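Local coordinates for integral membrane indolylacetylinositol arabinosyltransferase EmbC (Mycolicibacterium smegmatis, PDB 7BVE), which probably transfers arabinose units to build the arabinan of the mycobacterial cell wall, and is held here with the antituberculosis drug ethambutol in its pocket, at residues T277-Y282 / L963-G968. Sequence-based numbering, arbitrary orientation.
Sequences TADDGY and LDWLVG. With 95E (Ethambutol), chain G.
Trp965 carries CG between its backbone N and carbonyl carbon (chi1 63°), which swings the indole from the 963-968 loop across to Asp279 and Tyr282. Tyr282 answers with CG turned opposite its own backbone N (chi1 -163°), and its phenol passes beside the root of the tryptophan side chain. The touch there is apolar: CB of Trp965 lies at the edge of the tyrosine ring, near the ring plane, 3.5 Å from Tyr282 CD2. Further out along the indole, Asp279 OD1 comes within 3.3 Å of Trp965 CZ3, the carboxylate inclined 50° to the indole plane. Behind these side chains the backbones close up at a pair of glycines, Gly281 CA standing 3.6 Å from Gly968 CA. No hydrogen bond joins the two segments; they meet by van der Waals contact of side chains and backbone. This buried seam lies between the GT-C-type membrane part, at the start of helix 281-293, and the C-terminal domain, whose loop after strand 961-963 supplies one wall of the ethambutol pocket. Asp279 OD2 approaches the drug amine N9 at 3.0 Å and also forms a salt bridge with Arg383, which would be expected to steady the carboxylate. Over one face of the Tyr282 ring sits the second amine, N6, 3.6 Å from CE1. The indole has a neighbour over each face: ethambutol C13 over one, 3.5 Å from Trp965 CH2, and Leu966 CG over the opposite one, both offset toward the rim. Trp965 NE1 is hydrogen-bonded to the carbonyl oxygen of Asn1001, a tie that should help fix the tilt of the indole against the drug.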
# COMPACT_ATOMS: atom_id res chain seq x y z
N THR A 277 -20.54 -12.61 -0.73
CA THR A 277 -19.32 -12.15 -0.10
C THR A 277 -18.26 -13.25 -0.16
O THR A 277 -18.49 -14.35 -0.66
CB THR A 277 -19.59 -11.71 1.33
OG1 THR A 277 -20.09 -12.82 2.09
CG2 THR A 277 -20.61 -10.61 1.34
N ALA A 278 -17.08 -12.95 0.38
CA ALA A 278 -15.99 -13.92 0.34
C ALA A 278 -16.21 -15.06 1.33
O ALA A 278 -15.95 -16.22 1.01
CB ALA A 278 -14.66 -13.23 0.63
N ASP A 279 -16.70 -14.75 2.53
CA ASP A 279 -16.78 -15.72 3.61
C ASP A 279 -18.21 -16.26 3.73
O ASP A 279 -18.96 -15.91 4.64
CB ASP A 279 -16.32 -15.09 4.91
CG ASP A 279 -14.87 -14.70 4.86
OD1 ASP A 279 -14.10 -15.38 4.16
OD2 ASP A 279 -14.49 -13.70 5.51
N ASP A 280 -18.57 -17.12 2.81
CA ASP A 280 -19.81 -17.86 2.91
C ASP A 280 -19.60 -19.35 2.98
O ASP A 280 -20.27 -20.03 3.76
CB ASP A 280 -20.72 -17.54 1.73
CG ASP A 280 -21.19 -16.12 1.72
OD1 ASP A 280 -21.25 -15.51 2.81
OD2 ASP A 280 -21.49 -15.61 0.63
N GLY A 281 -18.66 -19.88 2.20
CA GLY A 281 -18.33 -21.28 2.31
C GLY A 281 -17.58 -21.58 3.59
O GLY A 281 -17.69 -22.68 4.14
N TYR A 282 -16.86 -20.59 4.10
CA TYR A 282 -16.17 -20.66 5.38
C TYR A 282 -17.16 -20.94 6.51
O TYR A 282 -17.07 -21.95 7.22
CB TYR A 282 -15.45 -19.34 5.61
CG TYR A 282 -14.38 -19.34 6.65
CD1 TYR A 282 -14.66 -19.11 7.98
CD2 TYR A 282 -13.07 -19.60 6.31
CE1 TYR A 282 -13.67 -19.13 8.93
CE2 TYR A 282 -12.07 -19.62 7.25
CZ TYR A 282 -12.38 -19.39 8.55
OH TYR A 282 -11.38 -19.40 9.49
N LEU A 963 -12.93 -29.25 0.95
CA LEU A 963 -13.28 -28.01 0.29
C LEU A 963 -12.38 -26.90 0.79
O LEU A 963 -11.97 -26.88 1.95
CB LEU A 963 -14.74 -27.66 0.58
CG LEU A 963 -15.80 -28.60 0.05
CD1 LEU A 963 -17.12 -28.28 0.68
CD2 LEU A 963 -15.90 -28.43 -1.43
N ASP A 964 -12.07 -25.95 -0.09
CA ASP A 964 -11.38 -24.77 0.37
C ASP A 964 -12.38 -23.77 0.91
O ASP A 964 -13.59 -23.97 0.85
CB ASP A 964 -10.55 -24.15 -0.75
CG ASP A 964 -9.40 -25.04 -1.17
OD1 ASP A 964 -9.00 -25.92 -0.39
OD2 ASP A 964 -8.85 -24.83 -2.26
N TRP A 965 -11.88 -22.68 1.48
CA TRP A 965 -12.78 -21.77 2.16
C TRP A 965 -13.48 -20.80 1.23
O TRP A 965 -14.32 -20.02 1.69
CB TRP A 965 -12.03 -21.00 3.25
CG TRP A 965 -10.94 -20.11 2.81
CD1 TRP A 965 -9.64 -20.43 2.66
CD2 TRP A 965 -11.05 -18.72 2.48
NE1 TRP A 965 -8.93 -19.34 2.25
CE2 TRP A 965 -9.77 -18.28 2.13
CE3 TRP A 965 -12.12 -17.82 2.44
CZ2 TRP A 965 -9.52 -16.97 1.74
CZ3 TRP A 965 -11.87 -16.52 2.06
CH2 TRP A 965 -10.58 -16.11 1.71
N LEU A 966 -13.18 -20.83 -0.06
CA LEU A 966 -13.96 -20.14 -1.08
C LEU A 966 -14.99 -21.04 -1.73
O LEU A 966 -16.13 -20.62 -1.93
CB LEU A 966 -13.03 -19.58 -2.16
CG LEU A 966 -12.17 -18.37 -1.82
CD1 LEU A 966 -11.16 -18.18 -2.90
CD2 LEU A 966 -13.05 -17.16 -1.75
N VAL A 967 -14.64 -22.28 -2.02
CA VAL A 967 -15.51 -23.17 -2.80
C VAL A 967 -16.42 -23.87 -1.79
O VAL A 967 -16.32 -25.07 -1.53
CB VAL A 967 -14.70 -24.13 -3.67
CG1 VAL A 967 -14.08 -23.38 -4.74
CG2 VAL A 967 -13.53 -24.70 -2.91
N GLY A 968 -17.37 -23.12 -1.27
CA GLY A 968 -18.27 -23.75 -0.32
C GLY A 968 -19.73 -23.54 -0.60
O GLY A 968 -20.57 -24.36 -0.24
C2 95E G . -13.23 -16.38 11.15
O12 95E G . -11.13 -12.76 3.77
C11 95E G . -11.49 -12.93 4.89
C10 95E G . -10.81 -13.96 5.80
C13 95E G . -9.95 -14.92 4.99
C14 95E G . -8.46 -14.74 5.28
N9 95E G . -11.82 -14.72 6.51
C8 95E G . -12.03 -14.09 7.79
C7 95E G . -12.22 -15.16 8.86
N6 95E G . -13.60 -15.58 8.89
C3 95E G . -14.05 -15.46 10.25
O1 95E G . -12.42 -15.90 11.86
C4 95E G . -15.52 -15.87 10.31
C5 95E G . -16.22 -15.48 9.02